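Local coordinates for protein short chain dehydrogenase/reductase (Acinetobacter baumannii, PDB 4IUY) that probably catalyses NAD(P)(H)-dependent oxidation or reduction, as a Rossmann-fold member of the short-chain dehydrogenase/reductase family, at residues D[82-87]-D[93-98]. Numbering follows the deposited sequence.
Sequences FALDVN and KDMLSS
M95, a selenomethionine on helix 89-101, reaches over one face of the F82 ring near the C-terminal end of strand 79-83. Its CB is at the fringe of the contact, 4.2 Å from CD1 of F82. CG carries a CH-pi contact: it stands 3.6 Å from the centroid of the F82 ring and only 16° off the ring normal, displaced a little toward CD2 and CE2. CB already points toward the strand, and CG, anti to the backbone N and beside the carbonyl carbon (chi1 158°), is set over the ring. The selenium slides past that rim, 3.3 Å from CD2 of F82, and lies oblique to the ring, 41° off its normal, in a Met-aromatic contact. The chain bends about the CG-SE bond, and the terminal CE lies 4.1 Å from CD2 of L84, whose side chain runs at about a right angle to that of M95. S98, almost one helical turn on, brings OG near the plane of the F82 ring at its edge by CE1. No hydrogen bond crosses, so apolar packing carries the contact, continued by C57 of strand 53-58, which touches both F82 and M95. Beyond L84, OD1 of D85 accepts a hydrogen bond from the backbone N-H of N87, from above the carboxylate plane, in an Asx turn. This is the beta-alpha unit of a Rossmann fold, its helix packed back against the outermost strand of this chain's parallel sheet.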
loop_
_atom_site.group_PDB
_atom_site.type_symbol
_atom_site.label_atom_id
_atom_site.label_comp_id
_atom_site.label_asym_id
_atom_site.label_seq_id
_atom_site.Cartn_x
_atom_site.Cartn_y
_atom_site.Cartn_z
ATOM N N PHE D 82 37.213 2.885 5.889
ATOM C CA PHE D 82 37.393 1.442 5.948
ATOM C C PHE D 82 37.133 0.790 4.595
ATOM O O PHE D 82 36.079 0.977 3.984
ATOM C CB PHE D 82 36.450 0.823 6.975
ATOM C CG PHE D 82 36.756 1.198 8.391
ATOM C CD1 PHE D 82 37.806 0.576 9.076
ATOM C CD2 PHE D 82 35.998 2.160 9.052
ATOM C CE1 PHE D 82 38.096 0.908 10.405
ATOM C CE2 PHE D 82 36.277 2.495 10.383
ATOM C CZ PHE D 82 37.335 1.868 11.060
ATOM N N ALA D 83 38.089 -0.006 4.147
ATOM C CA ALA D 83 37.901 -0.831 2.967
ATOM C C ALA D 83 37.298 -2.161 3.395
ATOM O O ALA D 83 37.817 -2.808 4.307
ATOM C CB ALA D 83 39.234 -1.065 2.280
ATOM N N LEU D 84 36.182 -2.540 2.772
ATOM C CA LEU D 84 35.557 -3.836 3.032
ATOM C C LEU D 84 34.495 -4.192 1.989
ATOM O O LEU D 84 34.029 -3.329 1.260
ATOM C CB LEU D 84 34.953 -3.854 4.448
ATOM C CG LEU D 84 34.009 -2.727 4.908
ATOM C CD1 LEU D 84 32.595 -2.872 4.382
ATOM C CD2 LEU D 84 34.013 -2.640 6.426
ATOM N N ASP D 85 34.105 -5.462 1.931
ATOM C CA ASP D 85 32.933 -5.858 1.164
ATOM C C ASP D 85 31.722 -5.794 2.094
ATOM O O ASP D 85 31.753 -6.365 3.183
ATOM C CB ASP D 85 33.078 -7.265 0.598
ATOM C CG ASP D 85 31.821 -7.721 -0.142
ATOM O OD1 ASP D 85 30.937 -6.874 -0.399
ATOM O OD2 ASP D 85 31.695 -8.925 -0.449
ATOM N N VAL D 86 30.668 -5.091 1.679
ATOM C CA VAL D 86 29.480 -4.947 2.526
ATOM C C VAL D 86 28.825 -6.299 2.858
ATOM O O VAL D 86 28.063 -6.394 3.817
ATOM C CB VAL D 86 28.422 -3.965 1.925
ATOM C CG1 VAL D 86 28.320 -2.701 2.763
ATOM C CG2 VAL D 86 28.740 -3.630 0.477
ATOM N N ASN D 87 29.147 -7.335 2.081
ATOM C CA ASN D 87 28.655 -8.697 2.328
ATOM C C ASN D 87 29.471 -9.527 3.310
ATOM O O ASN D 87 29.076 -10.644 3.663
ATOM C CB ASN D 87 28.530 -9.450 1.012
ATOM C CG ASN D 87 27.279 -9.057 0.255
ATOM O OD1 ASN D 87 26.175 -9.482 0.613
ATOM N ND2 ASN D 87 27.436 -8.208 -0.770
ATOM N N LYS D 93 32.072 -6.267 11.469
ATOM C CA LYS D 93 32.250 -6.488 12.895
ATOM C C LYS D 93 33.612 -5.978 13.368
ATOM O O LYS D 93 33.705 -5.315 14.403
ATOM C CB LYS D 93 32.092 -7.977 13.199
ATOM C CG LYS D 93 31.895 -8.300 14.662
ATOM C CD LYS D 93 31.364 -9.727 14.811
ATOM C CE LYS D 93 31.609 -10.243 16.203
ATOM N NZ LYS D 93 31.008 -9.313 17.206
ATOM N N ASP D 94 34.656 -6.275 12.592
ATOM C CA ASP D 94 36.008 -5.806 12.884
ATOM C C ASP D 94 36.106 -4.282 12.833
ATOM O O ASP D 94 36.748 -3.667 13.687
ATOM C CB ASP D 94 37.029 -6.429 11.927
ATOM C CG ASP D 94 37.179 -7.929 12.125
ATOM O OD1 ASP D 94 36.945 -8.403 13.259
ATOM O OD2 ASP D 94 37.517 -8.636 11.144
HETATM N N MSE D 95 35.461 -3.670 11.840
HETATM C CA MSE D 95 35.419 -2.215 11.792
HETATM C C MSE D 95 34.797 -1.632 13.055
HETATM O O MSE D 95 35.356 -0.714 13.663
HETATM C CB MSE D 95 34.648 -1.715 10.574
HETATM C CG MSE D 95 34.128 -0.297 10.752
HETATM SE SE MSE D 95 33.229 0.346 9.165
HETATM C CE MSE D 95 31.647 -0.805 9.224
ATOM N N LEU D 96 33.637 -2.158 13.450
ATOM C CA LEU D 96 32.981 -1.647 14.648
ATOM C C LEU D 96 33.851 -1.820 15.898
ATOM O O LEU D 96 33.959 -0.884 16.702
ATOM C CB LEU D 96 31.581 -2.238 14.813
ATOM C CG LEU D 96 30.650 -1.768 13.682
ATOM C CD1 LEU D 96 29.305 -2.517 13.660
ATOM C CD2 LEU D 96 30.428 -0.244 13.735
ATOM N N SER D 97 34.506 -2.977 16.041
ATOM C CA SER D 97 35.433 -3.173 17.157
ATOM C C SER D 97 36.522 -2.095 17.155
ATOM O O SER D 97 36.831 -1.499 18.189
ATOM C CB SER D 97 36.142 -4.537 17.074
ATOM O OG SER D 97 35.281 -5.628 17.321
ATOM N N SER D 98 37.061 -1.820 15.973
ATOM C CA SER D 98 38.134 -0.843 15.828
ATOM C C SER D 98 37.656 0.531 16.286
ATOM O O SER D 98 38.386 1.235 16.994
ATOM C CB SER D 98 38.649 -0.815 14.389
ATOM O OG SER D 98 39.608 0.203 14.218
#